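Local coordinates for DUF327 domain-containing protein (Thermotoga maritima MSB8, PDB 2P61) that is of unknown function, a DUF327 family protein built almost wholly of helices packed as a bundle, at residues Asn65-Ser70 against Ser74-Tyr79; Lys84-Leu89 against Gly147-Leu152; Thr125-Ile128 against Gln134-Asn137. All coordinates share one frame; numbering follows the deposited sequence.

Four helices, 37-69, 73-95, 105-129 and 138-153, pack up and down as a bundle, and the three contacts sample how they are joined. Interaction 1 closes the hairpin between helices 37-69 and 73-95. In interaction 2, about 17 Å away centre to centre, helix 73-95 packs on helix 138-153 near the chain's centre. Interaction 3 folds the loop before helix 138-153 back on helix 105-129; in sequence it is nested inside the loop that interaction 2 closes, their centres about 22 Å apart. Interactions 1 and 3, about 13 Å apart between centres, touch through helices 73-95 and 105-129, so both connections lie near the same end of the bundle.

Interaction 1 of 3, residues Asn65-Ser70 against Ser74-Tyr79; sequences NELVRS and SNLKRY
Leu-67 pushes its two methyls against Leu-76 and Tyr-79, and that is where this contact is tight. CD1 sits 3.7 Å from Leu-76 CA, close to the helix backbone itself. CD2 reaches Leu-76 CD1 at 3.9 Å and lies 3.8 Å from Tyr-79 CD2. The two leucines run alongside each other, while the tyrosine lies square across Leu-67. Ile-142 of helix 138-153 packs on both Leu-67 and Tyr-79, and the phenol OH hydrogen-bonds to Asn-146 on that same helix.

Toward the turn the chemistry becomes polar. Ser-70 is where the first helix stops, and Asn-75 reaches back to it: ND2 donates to the backbone O of Ser-70 at a modelled 2.5 Å. That oxygen lies in the plane of the amide, and the donor in turn lies in the carbonyl plane. A weak second bond runs from ND2 to Ser-70 OG at 3.1 Å. With CG anti to the carbonyl carbon (chi1 -59°), Asn-75 points its amide at Ser-70.

The outer flank is looser. Glu-66 OE1 stays 4.2 Å from Arg-78 NH1, beyond a salt bridge; the arginine instead forms salt bridges with Glu-59 and Asp-62.

The two short helical segments run nearly antiparallel, at 164°, their axes 8.7 Å apart at closest approach, a helical hairpin. Its chemistry implies a division of labour: apolar packing joins the helices inside, while an asparagine amide of the second helix bonds to the backbone oxygen at the end of the first, across the short turn.

Interaction 2 of 3, residues Lys84-Leu89 against Gly147-Leu152; sequences KEFLKL and GLILNL
Phe-86 lays one face of its ring over the CG2 methyl of Ile-149. That carbon stands 3.8 Å from the ring centroid and only 16° off the ring normal, a CH-pi contact, though it is displaced toward the rim on the side of CD2 and CE2. Having CG anti to the backbone N (chi1 177°) sends the ring out from its own helix toward helix 138-153. The isoleucine answers with the branch that is itself anti to its backbone N, and the two side chains pass each other head to tail. Leu-152, one turn later, comes to the ring differently: its CB lies near the ring plane, at the edge, 3.9 Å from Phe-86 CE2. Its CD1 methyl then goes on to Leu-87, meeting CD2 there at 3.6 Å as the two leucines cross.

No hydrogen bond spans the gap; the side chains pack by apolar contact, and the chain segments are well separated, with axes 11.2 Å apart at closest approach and running nearly parallel, at 20°. Long side chains bridge that distance.

Such wide, near-parallel spacing is consistent with the diagonal of an up-and-down four-helix bundle. Phe-86 packs on Leu-53, Val-57 and Val-60 of helix 37-69, while Leu-87 touches Val-114, and Leu-152 touches Leu-110 and Val-113, all on helix 105-129.

Interaction 3 of 3, residues Thr125-Ile128 against Gln134-Asn137; sequences TEKI and QTIN
Ile-136 extends its CG1-CD1 arm from the loop to the last turns of helix 105-129, and its CD1 methyl meets Ile-128 CG1 at 3.8 Å. Both torsions of the arm are close to straight: CG1 is anti to the backbone N (chi1 -165°), and CD1 carries on in the same extended line. The arm can therefore span the gap to the helix, where CD1 also comes within 3.8 Å of the backbone N of Ile-128. Ile-128 has CG1 anti to its carbonyl carbon, and it is this branch that meets the methyl from the loop; the two isoleucines cross at a slant.

Alongside, Lys-127 uses its two ends differently. Its CB rests 4.0 Å from Ile-136 CD1, adding the root of the chain to the apolar patch. Beyond this the chain bends at chi2 and again near its tip (chi4 -35°), which carries NZ to 3.0 Å from Thr-135 OG1.

The contact folds the loop that joins helices 105-129 and 138-153 back on the end of the first. Segment 134-137 leads into helix 138-153, while residues 125-128 belong to a region predicted to be coiled coil.

The ammonium group has a firmer partner in the same loop, a salt bridge to Glu-132. Thr-135 lies square to the lysine chain, and its chi1 of 48° puts OG1, rather than the CG2 methyl, on the lysine side. On the loop backbone, Ile-136 O accepts a hydrogen bond from Arg-141 NE, and on the helix Ile-128 also packs against Leu-76 of helix 73-95.

Interaction 1 of 3, residues Asn65-Ser70 against Ser74-Tyr79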
loop_
_atom_site.group_PDB
_atom_site.type_symbol
_atom_site.label_atom_id
_atom_site.label_comp_id
_atom_site.label_asym_id
_atom_site.label_seq_id
_atom_site.Cartn_x
_atom_site.Cartn_y
_atom_site.Cartn_z
ATOM N N ASN A 65 1.945 -6.924 -8.973
ATOM C CA ASN A 65 1.881 -7.632 -10.248
ATOM C C ASN A 65 3.221 -8.289 -10.581
ATOM O O ASN A 65 3.274 -9.520 -10.887
ATOM C CB ASN A 65 1.214 -6.786 -11.367
ATOM C CG ASN A 65 -0.403 -6.829 -11.300
ATOM O OD1 ASN A 65 -1.031 -7.920 -11.268
ATOM N ND2 ASN A 65 -1.040 -5.667 -11.333
ATOM N N GLU A 66 4.331 -7.562 -10.422
ATOM C CA GLU A 66 5.639 -8.234 -10.626
ATOM C C GLU A 66 5.940 -9.342 -9.610
ATOM O O GLU A 66 6.527 -10.371 -9.943
ATOM C CB GLU A 66 6.772 -7.246 -10.598
ATOM C CG GLU A 66 8.059 -7.785 -11.257
ATOM C CD GLU A 66 8.059 -7.651 -12.780
ATOM O OE1 GLU A 66 7.455 -6.697 -13.289
ATOM O OE2 GLU A 66 8.652 -8.505 -13.452
ATOM N N LEU A 67 5.528 -9.165 -8.355
ATOM C CA LEU A 67 5.822 -10.225 -7.375
ATOM C C LEU A 67 5.176 -11.493 -7.928
ATOM O O LEU A 67 5.844 -12.518 -7.986
ATOM C CB LEU A 67 5.371 -9.883 -5.974
ATOM C CG LEU A 67 5.345 -10.919 -4.832
ATOM C CD1 LEU A 67 6.747 -11.524 -4.431
ATOM C CD2 LEU A 67 4.565 -10.268 -3.573
ATOM N N VAL A 68 3.934 -11.377 -8.435
ATOM C CA VAL A 68 3.127 -12.513 -8.976
ATOM C C VAL A 68 3.795 -13.304 -10.095
ATOM O O VAL A 68 3.638 -14.503 -10.147
ATOM C CB VAL A 68 1.680 -12.044 -9.410
ATOM C CG1 VAL A 68 0.795 -13.175 -9.934
ATOM C CG2 VAL A 68 0.993 -11.451 -8.223
ATOM N N ARG A 69 4.514 -12.604 -10.967
ATOM C CA ARG A 69 5.219 -13.100 -12.149
ATOM C C ARG A 69 6.460 -13.853 -11.729
ATOM O O ARG A 69 6.718 -14.938 -12.227
ATOM C CB ARG A 69 5.586 -11.929 -13.082
ATOM C CG ARG A 69 4.380 -11.132 -13.592
ATOM C CD ARG A 69 4.554 -10.163 -14.850
ATOM N NE ARG A 69 5.338 -10.605 -16.003
ATOM C CZ ARG A 69 4.863 -11.088 -17.185
ATOM N NH1 ARG A 69 3.562 -11.295 -17.456
ATOM N NH2 ARG A 69 5.739 -11.426 -18.121
ATOM N N SER A 70 7.260 -13.292 -10.828
ATOM C CA SER A 70 8.336 -14.112 -10.179
ATOM C C SER A 70 8.457 -13.841 -8.681
ATOM O O SER A 70 8.898 -12.749 -8.266
ATOM C CB SER A 70 9.710 -13.925 -10.884
ATOM O OG SER A 70 10.120 -12.566 -10.889
ATOM N N SER A 74 13.786 -10.439 -3.979
ATOM C CA SER A 74 14.026 -9.065 -4.269
ATOM C C SER A 74 12.612 -8.444 -4.503
ATOM O O SER A 74 12.394 -7.339 -4.038
ATOM C CB SER A 74 15.091 -8.911 -5.362
ATOM O OG SER A 74 14.773 -7.933 -6.377
ATOM N N ASN A 75 11.629 -9.172 -5.123
ATOM C CA ASN A 75 10.313 -8.568 -5.437
ATOM C C ASN A 75 9.401 -8.536 -4.195
ATOM O O ASN A 75 8.476 -7.725 -4.137
ATOM C CB ASN A 75 9.515 -9.289 -6.530
ATOM C CG ASN A 75 10.218 -9.385 -7.923
ATOM O OD1 ASN A 75 10.802 -8.445 -8.452
ATOM N ND2 ASN A 75 9.997 -10.502 -8.564
ATOM N N LEU A 76 9.587 -9.437 -3.235
ATOM C CA LEU A 76 8.676 -9.469 -2.109
ATOM C C LEU A 76 8.839 -8.105 -1.408
ATOM O O LEU A 76 7.833 -7.437 -0.994
ATOM C CB LEU A 76 8.863 -10.701 -1.220
ATOM C CG LEU A 76 8.012 -10.711 0.056
ATOM C CD1 LEU A 76 6.504 -10.534 -0.240
ATOM C CD2 LEU A 76 8.227 -11.981 0.888
ATOM N N LYS A 77 10.060 -7.585 -1.476
ATOM C CA LYS A 77 10.363 -6.268 -0.861
ATOM C C LYS A 77 10.101 -4.987 -1.641
ATOM O O LYS A 77 9.763 -3.946 -0.996
ATOM C CB LYS A 77 11.778 -6.257 -0.404
ATOM C CG LYS A 77 12.065 -7.544 0.451
ATOM C CD LYS A 77 13.439 -7.548 1.152
ATOM C CE LYS A 77 13.906 -9.057 1.438
ATOM N NZ LYS A 77 15.276 -9.353 0.842
ATOM N N ARG A 78 10.253 -4.995 -2.984
ATOM C CA ARG A 78 9.753 -3.906 -3.803
ATOM C C ARG A 78 8.333 -3.770 -3.263
ATOM O O ARG A 78 7.822 -2.603 -3.096
ATOM C CB ARG A 78 9.736 -4.341 -5.273
ATOM C CG ARG A 78 9.893 -3.237 -6.330
ATOM C CD ARG A 78 9.560 -3.700 -7.870
ATOM N NE ARG A 78 8.821 -2.620 -8.536
ATOM C CZ ARG A 78 8.385 -2.604 -9.788
ATOM N NH1 ARG A 78 8.608 -3.631 -10.613
ATOM N NH2 ARG A 78 7.668 -1.554 -10.220
ATOM N N TYR A 79 7.710 -4.951 -2.941
ATOM C CA TYR A 79 6.269 -4.979 -2.517
ATOM C C TYR A 79 5.950 -4.317 -1.143
ATOM O O TYR A 79 5.102 -3.395 -1.025
ATOM C CB TYR A 79 5.635 -6.413 -2.580
ATOM C CG TYR A 79 4.064 -6.409 -2.548
ATOM C CD1 TYR A 79 3.332 -5.579 -3.410
ATOM C CD2 TYR A 79 3.331 -7.187 -1.635
ATOM C CE1 TYR A 79 1.919 -5.506 -3.360
ATOM C CE2 TYR A 79 1.937 -7.164 -1.590
ATOM C CZ TYR A 79 1.231 -6.334 -2.481
ATOM O OH TYR A 79 -0.173 -6.286 -2.507
#

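Interaction 2 of 3, residues Lys84-Leu89 against Gly147-Leu152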
loop_
_atom_site.group_PDB
_atom_site.type_symbol
_atom_site.label_atom_id
_atom_site.label_comp_id
_atom_site.label_asym_id
_atom_site.label_seq_id
_atom_site.Cartn_x
_atom_site.Cartn_y
_atom_site.Cartn_z
ATOM N N LYS A 84 4.816 0.103 2.445
ATOM C CA LYS A 84 5.368 0.997 3.478
ATOM C C LYS A 84 5.241 2.464 3.092
ATOM O O LYS A 84 4.639 3.288 3.803
ATOM C CB LYS A 84 6.854 0.711 3.743
ATOM C CG LYS A 84 7.201 -0.217 4.948
ATOM C CD LYS A 84 8.353 0.382 5.843
ATOM C CE LYS A 84 9.732 -0.309 5.535
ATOM N NZ LYS A 84 10.480 -0.972 6.716
ATOM N N GLU A 85 5.797 2.797 1.941
ATOM C CA GLU A 85 5.719 4.121 1.478
ATOM C C GLU A 85 4.255 4.470 1.304
ATOM O O GLU A 85 3.826 5.538 1.787
ATOM C CB GLU A 85 6.495 4.254 0.211
ATOM C CG GLU A 85 7.830 5.047 0.330
ATOM C CD GLU A 85 8.837 4.402 1.282
ATOM O OE1 GLU A 85 9.407 3.329 0.921
ATOM O OE2 GLU A 85 9.044 4.964 2.393
ATOM N N PHE A 86 3.419 3.593 0.700
ATOM C CA PHE A 86 2.000 4.015 0.620
ATOM C C PHE A 86 1.441 4.423 2.021
ATOM O O PHE A 86 0.829 5.470 2.154
ATOM C CB PHE A 86 1.083 3.073 -0.189
ATOM C CG PHE A 86 -0.327 3.508 -0.184
ATOM C CD1 PHE A 86 -0.769 4.429 -1.088
ATOM C CD2 PHE A 86 -1.193 3.072 0.780
ATOM C CE1 PHE A 86 -2.049 4.931 -1.044
ATOM C CE2 PHE A 86 -2.493 3.551 0.822
ATOM C CZ PHE A 86 -2.890 4.495 -0.084
ATOM N N LEU A 87 1.703 3.656 3.062
ATOM C CA LEU A 87 1.039 3.908 4.404
ATOM C C LEU A 87 1.465 5.253 5.162
ATOM O O LEU A 87 0.690 5.805 5.955
ATOM C CB LEU A 87 1.121 2.657 5.337
ATOM C CG LEU A 87 0.423 1.401 4.804
ATOM C CD1 LEU A 87 0.488 0.160 5.623
ATOM C CD2 LEU A 87 -1.106 1.662 4.564
ATOM N N LYS A 88 2.696 5.725 4.911
ATOM C CA LYS A 88 3.188 7.030 5.369
ATOM C C LYS A 88 2.356 8.139 4.718
ATOM O O LYS A 88 1.750 8.969 5.393
ATOM C CB LYS A 88 4.687 7.182 5.008
ATOM C CG LYS A 88 5.578 6.350 5.954
ATOM C CD LYS A 88 7.120 6.426 5.674
ATOM C CE LYS A 88 7.841 5.205 6.429
ATOM N NZ LYS A 88 9.267 4.868 5.864
ATOM N N LEU A 89 2.295 8.148 3.398
ATOM C CA LEU A 89 1.613 9.223 2.753
ATOM C C LEU A 89 0.169 9.339 3.172
ATOM O O LEU A 89 -0.207 10.399 3.584
ATOM C CB LEU A 89 1.776 9.153 1.254
ATOM C CG LEU A 89 3.189 9.457 0.769
ATOM C CD1 LEU A 89 3.555 8.480 -0.414
ATOM C CD2 LEU A 89 3.227 10.917 0.354
ATOM N N GLY A 147 -6.673 -4.626 -2.606
ATOM C CA GLY A 147 -8.059 -4.223 -2.501
ATOM C C GLY A 147 -8.022 -3.260 -1.378
ATOM O O GLY A 147 -8.538 -2.192 -1.500
ATOM N N LEU A 148 -7.308 -3.626 -0.325
ATOM C CA LEU A 148 -7.291 -2.867 0.934
ATOM C C LEU A 148 -6.506 -1.566 0.848
ATOM O O LEU A 148 -6.767 -0.612 1.583
ATOM C CB LEU A 148 -6.686 -3.687 2.083
ATOM C CG LEU A 148 -7.358 -5.021 2.464
ATOM C CD1 LEU A 148 -6.428 -5.722 3.464
ATOM C CD2 LEU A 148 -8.667 -4.741 3.041
ATOM N N ILE A 149 -5.536 -1.537 -0.049
ATOM C CA ILE A 149 -4.781 -0.353 -0.169
ATOM C C ILE A 149 -5.604 0.645 -0.882
ATOM O O ILE A 149 -5.603 1.780 -0.463
ATOM C CB ILE A 149 -3.383 -0.604 -0.758
ATOM C CG1 ILE A 149 -2.500 -1.110 0.390
ATOM C CG2 ILE A 149 -2.827 0.674 -1.507
ATOM C CD1 ILE A 149 -1.523 -2.088 -0.129
ATOM N N LEU A 150 -6.346 0.232 -1.901
ATOM C CA LEU A 150 -7.288 1.103 -2.627
ATOM C C LEU A 150 -8.498 1.578 -1.796
ATOM O O LEU A 150 -8.990 2.677 -2.009
ATOM C CB LEU A 150 -7.751 0.443 -3.943
ATOM C CG LEU A 150 -6.721 0.197 -5.043
ATOM C CD1 LEU A 150 -7.281 -0.779 -5.999
ATOM C CD2 LEU A 150 -6.256 1.499 -5.806
ATOM N N ASN A 151 -9.020 0.791 -0.863
ATOM C CA ASN A 151 -9.962 1.427 0.101
ATOM C C ASN A 151 -9.305 2.619 0.763
ATOM O O ASN A 151 -9.806 3.729 0.628
ATOM C CB ASN A 151 -10.417 0.494 1.214
ATOM C CG ASN A 151 -11.139 -0.731 0.682
ATOM O OD1 ASN A 151 -11.158 -1.770 1.349
ATOM N ND2 ASN A 151 -11.762 -0.623 -0.501
ATOM N N LEU A 152 -8.175 2.367 1.435
ATOM C CA LEU A 152 -7.316 3.383 2.056
ATOM C C LEU A 152 -7.090 4.574 1.172
ATOM O O LEU A 152 -7.191 5.676 1.603
ATOM C CB LEU A 152 -5.940 2.781 2.438
ATOM C CG LEU A 152 -5.991 2.006 3.765
ATOM C CD1 LEU A 152 -4.698 1.403 4.198
ATOM C CD2 LEU A 152 -6.529 2.915 4.800
#

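Interaction 3 of 3, residues Thr125-Ile128 against Gln134-Asn137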
loop_
_atom_site.group_PDB
_atom_site.type_symbol
_atom_site.label_atom_id
_atom_site.label_comp_id
_atom_site.label_asym_id
_atom_site.label_seq_id
_atom_site.Cartn_x
_atom_site.Cartn_y
_atom_site.Cartn_z
ATOM N N THR A 125 4.452 -13.628 3.395
ATOM C CA THR A 125 5.828 -13.972 3.779
ATOM C C THR A 125 5.949 -15.376 4.353
ATOM O O THR A 125 6.802 -16.172 3.952
ATOM C CB THR A 125 6.343 -12.983 4.862
ATOM O OG1 THR A 125 6.138 -11.631 4.419
ATOM C CG2 THR A 125 7.810 -13.165 5.118
ATOM N N GLU A 126 5.126 -15.689 5.329
ATOM C CA GLU A 126 5.316 -16.957 6.027
ATOM C C GLU A 126 5.235 -18.116 5.022
ATOM O O GLU A 126 5.760 -19.183 5.247
ATOM C CB GLU A 126 4.262 -17.112 7.108
ATOM C CG GLU A 126 4.495 -18.153 8.109
ATOM C CD GLU A 126 3.343 -18.236 9.147
ATOM O OE1 GLU A 126 2.308 -18.918 8.874
ATOM O OE2 GLU A 126 3.483 -17.624 10.240
ATOM N N LYS A 127 4.605 -17.886 3.887
ATOM C CA LYS A 127 4.146 -18.977 3.038
ATOM C C LYS A 127 5.110 -19.103 1.860
ATOM O O LYS A 127 5.423 -20.191 1.407
ATOM C CB LYS A 127 2.709 -18.672 2.617
ATOM C CG LYS A 127 1.828 -19.834 2.691
ATOM C CD LYS A 127 0.416 -19.501 3.108
ATOM C CE LYS A 127 -0.377 -20.864 3.386
ATOM N NZ LYS A 127 0.030 -22.035 2.434
ATOM N N ILE A 128 5.608 -17.988 1.374
ATOM C CA ILE A 128 6.815 -18.007 0.583
ATOM C C ILE A 128 8.038 -18.710 1.315
ATOM O O ILE A 128 8.858 -19.384 0.704
ATOM C CB ILE A 128 7.204 -16.538 0.262
ATOM C CG1 ILE A 128 6.236 -15.922 -0.742
ATOM C CG2 ILE A 128 8.713 -16.397 -0.101
ATOM C CD1 ILE A 128 6.783 -14.684 -1.337
ATOM N N GLN A 134 2.153 -24.416 -3.805
ATOM C CA GLN A 134 0.897 -24.975 -4.279
ATOM C C GLN A 134 -0.388 -24.691 -3.484
ATOM O O GLN A 134 -1.451 -25.020 -3.969
ATOM C CB GLN A 134 1.045 -26.497 -4.566
ATOM C CG GLN A 134 1.349 -26.746 -6.083
ATOM C CD GLN A 134 2.427 -27.807 -6.374
ATOM O OE1 GLN A 134 3.047 -28.372 -5.457
ATOM N NE2 GLN A 134 2.637 -28.101 -7.662
ATOM N N THR A 135 -0.323 -24.106 -2.285
ATOM C CA THR A 135 -1.532 -23.533 -1.613
ATOM C C THR A 135 -1.442 -22.020 -1.443
ATOM O O THR A 135 -2.411 -21.347 -1.191
ATOM C CB THR A 135 -1.790 -24.187 -0.265
ATOM O OG1 THR A 135 -0.576 -24.237 0.522
ATOM C CG2 THR A 135 -2.280 -25.637 -0.497
ATOM N N ILE A 136 -0.272 -21.451 -1.671
ATOM C CA ILE A 136 -0.123 -20.056 -1.458
ATOM C C ILE A 136 -1.291 -19.340 -2.020
ATOM O O ILE A 136 -1.938 -18.662 -1.261
ATOM C CB ILE A 136 1.238 -19.469 -1.833
ATOM C CG1 ILE A 136 1.370 -18.055 -1.215
ATOM C CG2 ILE A 136 1.430 -19.392 -3.255
ATOM C CD1 ILE A 136 2.781 -17.524 -1.184
ATOM N N ASN A 137 -1.628 -19.487 -3.307
ATOM C CA ASN A 137 -2.635 -18.591 -3.927
ATOM C C ASN A 137 -2.192 -17.144 -3.976
ATOM O O ASN A 137 -2.951 -16.243 -3.573
ATOM C CB ASN A 137 -4.010 -18.651 -3.221
ATOM C CG ASN A 137 -4.734 -19.936 -3.474
ATOM O OD1 ASN A 137 -4.588 -20.580 -4.495
ATOM N ND2 ASN A 137 -5.507 -20.323 -2.536
#